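Local coordinates for protein CCMAN5 (Cellulosimicrobium cellulans, PDB 2XSG) that hydrolyses alpha-mannosidic linkages as a family 92 glycosidase and probably trims capped mannose-phosphate glycans to expose mannose 6-phosphate, at residues Ser458-Tyr463 / His543-Tyr548; Leu539-Trp544 / Glu589-Ala594; His569-His574 / Met582-Ala587. All blocks are in the same frame, centred on the assembly; numbering follows the deposited sequence.

Interaction 1 (Ser458-Tyr463 / His543-Tyr548); sequences SVQRGY and HWYDAY
Y463 reaches off helix 455-474 against the 543-548 loop, where it forms an aromatic cluster with Y545 and Y548. Y463 and Y545 stand nearly perpendicular, their planes 86° apart, and Y463 CD2 comes 3.8 Å from Y545 CE1. Y548 instead slides past Y463 in the opposite direction, placing its CD2 over the rim of one Y463 face, 3.7 Å from Y463 CD1. The first torsion of Y548 (chi1 56°) tucks CG between its own N and carbonyl carbon, which turns the ring back toward the helix.

Aliphatic packing completes the surface. V459 CG2 meets Y545 CB at 3.9 Å, while Q460 lays its CG 3.9 Å from Y545 CZ further out along the same ring. A547 CB closes on Y463 CE2 at the other end of the contact.

Polar groups are mixed into this packing. The loop bends at D546 in an inverse gamma turn, closed by a bond from A547 N to Y545 O, and that same carbonyl oxygen approaches Y463 CD2 to 3.3 Å. The D546 carboxylate lies against V459, OD2 being 3.8 Å from V459 CG1. G462 has no side chain, and Y548 OH sits only 3.1 Å from G462 C, yet it bonds to A488 O rather than to G462 O. Y463 OH likewise bonds to A682 O, and Q460 OE1 to R408.

The helix and loop, both in the catalytic region of this six-hairpin-type glycosidase, are thus joined mainly by ring and aliphatic contacts. The outward bonds of the two tyrosine hydroxyls probably help fix how far each ring inserts, and compensate the buried hydroxyls for the water they give up.

Interaction 2 (Leu539-Trp544 / Glu589-Ala594); sequences LWQYHW and EIDLQA. With CA (calcium ion), chain C.
I590 packs its methyl CG2 over one face of the Y542 ring, a CH-pi contact 3.8 Å from the ring centroid that joins the short helix 539-542 to two successive type I beta turns, E589-L592 and D591-A594. The methyl lies off centre, nearer the CD1-CE1 side, and the other branch of I590 runs along the ring so that CD1 ends 3.5 Å from Y542 OH. With CG2 anti to the backbone N and CG1 beside it (chi1 -65°), both branches bear on the tyrosine at once.

At the neighbouring helix position, Q541 crosses D591 obliquely. The CB-CG part of Q541 lies against the carboxylate, with Q541 CG 3.6 Å from D591 OD2, and the amide and carboxylate planes are 23° apart.

Between the backbones sits a water with three partners. It donates to Q541 O at 2.8 Å and to I590 O at 2.9 Å, and accepts from Q593 NE2, whose side chain bends at chi2 (-76°) to bring the amide in.

The next shell sets these groups in place. Q541 NE2 bonds to L583 O and its OE1 to T538 N, which fixes the rotation of the amide. Y542 OH is held by Y535 O, and D591 OD2 takes a weak bond from S585 N.

The first turn starts at the calcium site, completed on the protein side by N588 and D662: E589 OE1 binds the calcium ion at 2.6 Å, and a water binds it at 2.5 Å.

Interaction 3 (His569-His574 / Met582-Ala587); sequences HMFGEH and MLHSNA
A Schellman motif ends helix 560-570 here, with G572 at positive phi as its C-prime residue, and the M582-A587 segment docks on the helix end through M570. M570 O receives two backbone bonds: a shorter one from L583 N at 2.9 Å, the donor 33° out of the carbonyl plane, and a weak one from H584 N at 3.2 Å.

Side chains pack round this junction. F571 and H584 have nearly parallel rings, 24° apart, but slid so that they barely overlap. H584 CB therefore lies over the F571 face, a CH-pi contact 4.0 Å from the centroid, with CE1 and CZ of F571 next to the imidazole. M582 doubles back through bends at chi2 and chi3 and brings its SD obliquely to the same ring, a Met-aromatic contact with SD 5.1 Å from the F571 ring centroid. Beyond M570, L583 CD1 touches H569 CD2 at 3.6 Å, and M570 SD rests on L583 CB. W610 and F598 also meet the F571 ring.

Once the helix has ended, M570 O has no later turn to bond to. The M582-A587 segment supplies two N-H groups instead: those of L583 and, weakly, H584 satisfy a buried carbonyl at the helix end.

In the fold
All three contacts are buried in the catalytic region, on the same side of the chain's centre; only Q460 and H569 among the touching residues are partly exposed. Interactions 1 and 2 share H543 and W544, so the chain leaving helix 539-542 serves first the calcium-side turns and then helix 455-474; V459 CG2 also packs on Y542. Interactions 2 and 3 meet through Q541 and D591 against L583 to S585, and M570 touches W544 of interaction 1. Their chemistry differs: interaction 1 is an aromatic cluster, interaction 2 rests on a bridging water and a CH-pi contact, on turns that begin at the metal site, and interaction 3 has direct backbone bonds at a helix end.

Interaction 1 (Ser458-Tyr463 / His543-Tyr548)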
# COMPACT_ATOMS: atom_id res chain seq x y z
N SER A 458 14.28 -9.64 -17.51
CA SER A 458 14.01 -9.21 -18.90
C SER A 458 12.66 -8.53 -19.04
O SER A 458 12.60 -7.39 -19.50
CB SER A 458 14.13 -10.36 -19.90
OG SER A 458 15.45 -10.91 -19.92
N VAL A 459 11.58 -9.21 -18.65
CA VAL A 459 10.23 -8.62 -18.75
C VAL A 459 10.11 -7.35 -17.92
O VAL A 459 9.41 -6.41 -18.30
CB VAL A 459 9.07 -9.61 -18.38
CG1 VAL A 459 8.95 -10.77 -19.38
CG2 VAL A 459 9.24 -10.14 -16.98
N GLN A 460 10.81 -7.31 -16.78
CA GLN A 460 10.77 -6.14 -15.91
C GLN A 460 11.41 -4.92 -16.54
O GLN A 460 10.84 -3.85 -16.51
CB GLN A 460 11.40 -6.45 -14.55
CG GLN A 460 10.43 -7.24 -13.65
CD GLN A 460 11.03 -7.53 -12.30
OE1 GLN A 460 11.07 -6.66 -11.45
NE2 GLN A 460 11.49 -8.75 -12.10
N ARG A 461 12.60 -5.09 -17.13
CA ARG A 461 13.26 -4.02 -17.84
C ARG A 461 12.42 -3.57 -19.03
O ARG A 461 12.40 -2.39 -19.40
CB ARG A 461 14.67 -4.45 -18.29
CG ARG A 461 15.44 -3.42 -19.12
CD ARG A 461 16.94 -3.63 -19.03
NE ARG A 461 17.42 -3.32 -17.68
CZ ARG A 461 18.54 -3.77 -17.14
NH1 ARG A 461 19.36 -4.56 -17.83
NH2 ARG A 461 18.86 -3.43 -15.89
N GLY A 462 11.73 -4.52 -19.65
CA GLY A 462 10.88 -4.21 -20.79
C GLY A 462 9.83 -3.18 -20.39
O GLY A 462 9.66 -2.17 -21.08
N TYR A 463 9.14 -3.43 -19.28
CA TYR A 463 8.13 -2.49 -18.80
C TYR A 463 8.77 -1.15 -18.34
O TYR A 463 8.24 -0.08 -18.63
CB TYR A 463 7.31 -3.13 -17.68
CG TYR A 463 5.86 -2.68 -17.61
CD1 TYR A 463 5.48 -1.38 -17.99
CD2 TYR A 463 4.87 -3.53 -17.13
CE1 TYR A 463 4.15 -0.96 -17.93
CE2 TYR A 463 3.53 -3.11 -17.05
CZ TYR A 463 3.18 -1.82 -17.45
OH TYR A 463 1.87 -1.39 -17.38
N HIS A 543 4.36 -14.43 -17.51
CA HIS A 543 4.12 -14.39 -18.96
C HIS A 543 3.46 -13.08 -19.46
O HIS A 543 3.85 -12.54 -20.51
CB HIS A 543 3.31 -15.60 -19.45
CG HIS A 543 3.08 -15.60 -20.93
ND1 HIS A 543 1.84 -15.34 -21.49
CD2 HIS A 543 3.93 -15.74 -21.97
CE1 HIS A 543 1.94 -15.36 -22.80
NE2 HIS A 543 3.20 -15.59 -23.12
N TRP A 544 2.49 -12.60 -18.68
CA TRP A 544 1.63 -11.47 -19.03
C TRP A 544 2.24 -10.12 -18.61
O TRP A 544 1.58 -9.08 -18.75
CB TRP A 544 0.23 -11.63 -18.41
CG TRP A 544 -0.35 -13.01 -18.60
CD1 TRP A 544 -0.40 -14.03 -17.69
CD2 TRP A 544 -0.97 -13.52 -19.80
NE1 TRP A 544 -1.01 -15.14 -18.25
CE2 TRP A 544 -1.35 -14.86 -19.54
CE3 TRP A 544 -1.22 -12.97 -21.08
CZ2 TRP A 544 -1.98 -15.66 -20.51
CZ3 TRP A 544 -1.83 -13.77 -22.04
CH2 TRP A 544 -2.19 -15.11 -21.74
N TYR A 545 3.48 -10.12 -18.12
CA TYR A 545 4.04 -8.93 -17.47
C TYR A 545 4.10 -7.68 -18.35
O TYR A 545 3.84 -6.56 -17.87
CB TYR A 545 5.43 -9.21 -16.88
CG TYR A 545 5.85 -8.21 -15.83
CD1 TYR A 545 6.54 -7.04 -16.17
CD2 TYR A 545 5.57 -8.43 -14.48
CE1 TYR A 545 6.94 -6.12 -15.19
CE2 TYR A 545 5.97 -7.52 -13.49
CZ TYR A 545 6.64 -6.37 -13.85
OH TYR A 545 7.02 -5.48 -12.87
N ASP A 546 4.44 -7.87 -19.62
CA ASP A 546 4.67 -6.73 -20.49
C ASP A 546 3.34 -6.19 -21.00
O ASP A 546 3.00 -6.29 -22.19
CB ASP A 546 5.72 -7.07 -21.57
CG ASP A 546 7.12 -7.19 -20.97
OD1 ASP A 546 7.34 -6.60 -19.89
OD2 ASP A 546 7.98 -7.86 -21.57
N ALA A 547 2.58 -5.63 -20.05
CA ALA A 547 1.19 -5.28 -20.26
C ALA A 547 0.97 -4.06 -21.17
O ALA A 547 -0.18 -3.72 -21.48
CB ALA A 547 0.48 -5.07 -18.91
N TYR A 548 2.08 -3.45 -21.60
CA TYR A 548 2.09 -2.35 -22.56
C TYR A 548 2.05 -2.83 -24.01
O TYR A 548 2.06 -2.02 -24.94
CB TYR A 548 3.34 -1.48 -22.34
CG TYR A 548 4.64 -2.27 -22.42
CD1 TYR A 548 5.37 -2.34 -23.60
CD2 TYR A 548 5.12 -2.97 -21.31
CE1 TYR A 548 6.54 -3.08 -23.67
CE2 TYR A 548 6.27 -3.71 -21.37
CZ TYR A 548 6.99 -3.75 -22.55
OH TYR A 548 8.13 -4.51 -22.58

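Interaction 2 (Leu539-Trp544 / Glu589-Ala594)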
# COMPACT_ATOMS: atom_id res chain seq x y z
N LEU A 539 6.23 -18.75 -14.25
CA LEU A 539 6.30 -18.31 -15.65
C LEU A 539 4.92 -17.96 -16.24
O LEU A 539 4.79 -16.94 -16.91
CB LEU A 539 7.07 -19.32 -16.51
CG LEU A 539 8.57 -19.36 -16.19
CD1 LEU A 539 9.19 -20.67 -16.59
CD2 LEU A 539 9.33 -18.19 -16.80
N TRP A 540 3.90 -18.77 -15.98
CA TRP A 540 2.53 -18.44 -16.42
C TRP A 540 2.07 -17.07 -15.91
O TRP A 540 1.37 -16.35 -16.62
CB TRP A 540 1.53 -19.48 -15.95
CG TRP A 540 1.38 -20.67 -16.85
CD1 TRP A 540 1.95 -21.88 -16.69
CD2 TRP A 540 0.57 -20.75 -18.03
NE1 TRP A 540 1.57 -22.72 -17.71
CE2 TRP A 540 0.71 -22.05 -18.54
CE3 TRP A 540 -0.25 -19.85 -18.71
CZ2 TRP A 540 0.06 -22.49 -19.69
CZ3 TRP A 540 -0.91 -20.28 -19.86
CH2 TRP A 540 -0.74 -21.59 -20.34
N GLN A 541 2.47 -16.72 -14.69
CA GLN A 541 2.06 -15.46 -14.06
C GLN A 541 2.88 -14.28 -14.63
O GLN A 541 2.32 -13.24 -15.01
CB GLN A 541 2.18 -15.57 -12.54
CG GLN A 541 1.15 -16.56 -11.92
CD GLN A 541 1.54 -17.08 -10.54
OE1 GLN A 541 2.55 -16.67 -9.96
NE2 GLN A 541 0.72 -17.99 -9.99
N TYR A 542 4.19 -14.47 -14.71
CA TYR A 542 5.07 -13.50 -15.35
C TYR A 542 4.91 -13.40 -16.87
O TYR A 542 5.29 -12.39 -17.46
CB TYR A 542 6.53 -13.80 -15.02
CG TYR A 542 7.02 -13.19 -13.74
CD1 TYR A 542 6.85 -13.83 -12.51
CD2 TYR A 542 7.70 -11.98 -13.77
CE1 TYR A 542 7.33 -13.25 -11.33
CE2 TYR A 542 8.18 -11.40 -12.60
CZ TYR A 542 8.00 -12.04 -11.39
OH TYR A 542 8.50 -11.42 -10.28
N HIS A 543 4.36 -14.43 -17.51
CA HIS A 543 4.12 -14.39 -18.96
C HIS A 543 3.46 -13.08 -19.46
O HIS A 543 3.85 -12.54 -20.51
CB HIS A 543 3.31 -15.60 -19.45
CG HIS A 543 3.08 -15.60 -20.93
ND1 HIS A 543 1.84 -15.34 -21.49
CD2 HIS A 543 3.93 -15.74 -21.97
CE1 HIS A 543 1.94 -15.36 -22.80
NE2 HIS A 543 3.20 -15.59 -23.12
N TRP A 544 2.49 -12.60 -18.68
CA TRP A 544 1.63 -11.47 -19.03
C TRP A 544 2.24 -10.12 -18.61
O TRP A 544 1.58 -9.08 -18.75
CB TRP A 544 0.23 -11.63 -18.41
CG TRP A 544 -0.35 -13.01 -18.60
CD1 TRP A 544 -0.40 -14.03 -17.69
CD2 TRP A 544 -0.97 -13.52 -19.80
NE1 TRP A 544 -1.01 -15.14 -18.25
CE2 TRP A 544 -1.35 -14.86 -19.54
CE3 TRP A 544 -1.22 -12.97 -21.08
CZ2 TRP A 544 -1.98 -15.66 -20.51
CZ3 TRP A 544 -1.83 -13.77 -22.04
CH2 TRP A 544 -2.19 -15.11 -21.74
N GLU A 589 0.90 -9.52 -6.47
CA GLU A 589 0.63 -8.50 -7.50
C GLU A 589 1.18 -8.82 -8.89
O GLU A 589 0.90 -8.08 -9.84
CB GLU A 589 1.20 -7.13 -7.07
CG GLU A 589 0.53 -6.50 -5.85
CD GLU A 589 1.18 -6.92 -4.55
OE1 GLU A 589 2.05 -7.79 -4.58
OE2 GLU A 589 0.82 -6.37 -3.50
N ILE A 590 1.95 -9.89 -9.01
CA ILE A 590 2.62 -10.22 -10.26
C ILE A 590 1.63 -10.28 -11.43
O ILE A 590 1.82 -9.64 -12.46
CB ILE A 590 3.41 -11.56 -10.17
CG1 ILE A 590 4.57 -11.47 -9.16
CG2 ILE A 590 3.89 -12.01 -11.56
CD1 ILE A 590 5.40 -10.19 -9.20
N ASP A 591 0.56 -11.07 -11.27
CA ASP A 591 -0.43 -11.15 -12.34
C ASP A 591 -1.79 -10.57 -11.94
O ASP A 591 -2.84 -11.13 -12.28
CB ASP A 591 -0.50 -12.56 -12.96
CG ASP A 591 -1.00 -13.63 -12.00
OD1 ASP A 591 -0.68 -13.60 -10.79
OD2 ASP A 591 -1.73 -14.53 -12.47
N LEU A 592 -1.76 -9.42 -11.25
CA LEU A 592 -2.97 -8.71 -10.82
C LEU A 592 -3.93 -8.43 -11.97
O LEU A 592 -5.16 -8.44 -11.78
CB LEU A 592 -2.63 -7.36 -10.19
CG LEU A 592 -2.41 -7.12 -8.70
CD1 LEU A 592 -2.00 -5.65 -8.47
CD2 LEU A 592 -3.64 -7.48 -7.87
N GLN A 593 -3.36 -8.12 -13.13
CA GLN A 593 -4.13 -7.74 -14.29
C GLN A 593 -4.74 -8.94 -15.00
O GLN A 593 -5.60 -8.76 -15.85
CB GLN A 593 -3.27 -6.93 -15.27
CG GLN A 593 -2.36 -7.73 -16.19
CD GLN A 593 -1.12 -8.29 -15.52
OE1 GLN A 593 -1.05 -8.44 -14.29
NE2 GLN A 593 -0.12 -8.60 -16.34
N ALA A 594 -4.30 -10.15 -14.67
CA ALA A 594 -4.67 -11.34 -15.47
C ALA A 594 -6.17 -11.58 -15.64
O ALA A 594 -6.59 -11.99 -16.71
CB ALA A 594 -3.99 -12.59 -14.96
CA CA C . 3.00 -9.01 -2.44
O HOH W 1 2.11 -10.42 -15.21
O HOH W 2 0.78 -9.67 -1.65

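Interaction 3 (His569-His574 / Met582-Ala587)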
# COMPACT_ATOMS: atom_id res chain seq x y z
N HIS A 569 -6.85 -21.59 -20.07
CA HIS A 569 -6.04 -22.51 -19.26
C HIS A 569 -5.48 -21.84 -17.99
O HIS A 569 -5.44 -22.47 -16.92
CB HIS A 569 -4.88 -23.07 -20.10
CG HIS A 569 -4.24 -24.28 -19.49
ND1 HIS A 569 -4.88 -25.50 -19.42
CD2 HIS A 569 -3.02 -24.46 -18.93
CE1 HIS A 569 -4.08 -26.38 -18.84
NE2 HIS A 569 -2.95 -25.78 -18.53
N MET A 570 -5.05 -20.58 -18.11
CA MET A 570 -4.59 -19.77 -16.96
C MET A 570 -5.57 -19.80 -15.78
O MET A 570 -5.17 -19.79 -14.61
CB MET A 570 -4.40 -18.32 -17.39
CG MET A 570 -3.78 -17.41 -16.32
SD MET A 570 -2.01 -17.68 -16.26
CE MET A 570 -1.54 -16.56 -14.94
N PHE A 571 -6.85 -19.82 -16.10
CA PHE A 571 -7.89 -19.83 -15.08
C PHE A 571 -8.62 -21.16 -14.89
O PHE A 571 -9.69 -21.20 -14.27
CB PHE A 571 -8.87 -18.68 -15.33
CG PHE A 571 -8.30 -17.36 -14.97
CD1 PHE A 571 -8.60 -16.77 -13.75
CD2 PHE A 571 -7.40 -16.73 -15.83
CE1 PHE A 571 -8.03 -15.55 -13.40
CE2 PHE A 571 -6.83 -15.52 -15.48
CZ PHE A 571 -7.14 -14.93 -14.26
N GLY A 572 -8.03 -22.24 -15.40
CA GLY A 572 -8.58 -23.59 -15.26
C GLY A 572 -10.02 -23.74 -15.74
O GLY A 572 -10.79 -24.49 -15.15
N GLU A 573 -10.38 -23.02 -16.80
CA GLU A 573 -11.77 -23.03 -17.31
C GLU A 573 -12.27 -24.41 -17.76
O GLU A 573 -13.47 -24.70 -17.69
CB GLU A 573 -11.94 -22.02 -18.45
CG GLU A 573 -11.99 -20.57 -18.00
CD GLU A 573 -13.29 -20.20 -17.28
OE1 GLU A 573 -14.30 -20.91 -17.42
OE2 GLU A 573 -13.29 -19.19 -16.54
N HIS A 574 -11.33 -25.24 -18.21
CA HIS A 574 -11.61 -26.63 -18.61
C HIS A 574 -11.79 -27.57 -17.42
O HIS A 574 -12.22 -28.71 -17.60
CB HIS A 574 -10.42 -27.15 -19.42
CG HIS A 574 -9.15 -27.16 -18.64
ND1 HIS A 574 -8.61 -28.32 -18.11
CD2 HIS A 574 -8.34 -26.15 -18.24
CE1 HIS A 574 -7.51 -28.02 -17.45
NE2 HIS A 574 -7.33 -26.72 -17.50
N MET A 582 -5.72 -23.91 -11.40
CA MET A 582 -5.70 -22.47 -11.26
C MET A 582 -4.26 -21.95 -11.34
O MET A 582 -3.50 -22.08 -10.38
CB MET A 582 -6.36 -22.06 -9.93
CG MET A 582 -6.36 -20.55 -9.63
SD MET A 582 -7.13 -19.52 -10.89
CE MET A 582 -8.80 -20.17 -11.02
N LEU A 583 -3.90 -21.35 -12.47
CA LEU A 583 -2.50 -20.92 -12.70
C LEU A 583 -2.29 -19.47 -12.31
O LEU A 583 -1.15 -19.03 -12.07
CB LEU A 583 -2.10 -21.14 -14.17
CG LEU A 583 -2.29 -22.56 -14.69
CD1 LEU A 583 -1.70 -22.70 -16.08
CD2 LEU A 583 -1.70 -23.60 -13.73
N HIS A 584 -3.39 -18.73 -12.22
CA HIS A 584 -3.38 -17.36 -11.72
C HIS A 584 -3.19 -17.36 -10.20
O HIS A 584 -3.69 -18.25 -9.51
CB HIS A 584 -4.71 -16.69 -12.06
CG HIS A 584 -4.88 -15.33 -11.46
ND1 HIS A 584 -5.87 -15.03 -10.55
CD2 HIS A 584 -4.19 -14.19 -11.66
CE1 HIS A 584 -5.77 -13.76 -10.20
NE2 HIS A 584 -4.76 -13.23 -10.86
N SER A 585 -2.48 -16.35 -9.69
CA SER A 585 -2.41 -16.14 -8.24
C SER A 585 -3.18 -14.90 -7.84
O SER A 585 -3.01 -13.83 -8.44
CB SER A 585 -0.98 -16.06 -7.74
OG SER A 585 -0.96 -15.90 -6.32
N ASN A 586 -4.02 -15.03 -6.80
CA ASN A 586 -4.69 -13.88 -6.19
C ASN A 586 -3.91 -13.24 -5.03
O ASN A 586 -4.25 -12.15 -4.56
CB ASN A 586 -6.09 -14.27 -5.68
CG ASN A 586 -6.95 -14.89 -6.76
OD1 ASN A 586 -7.37 -16.06 -6.67
ND2 ASN A 586 -7.18 -14.14 -7.81
N ALA A 587 -2.85 -13.91 -4.58
CA ALA A 587 -2.20 -13.57 -3.31
C ALA A 587 -1.06 -12.57 -3.48
O ALA A 587 -0.59 -12.00 -2.49
CB ALA A 587 -1.70 -14.84 -2.61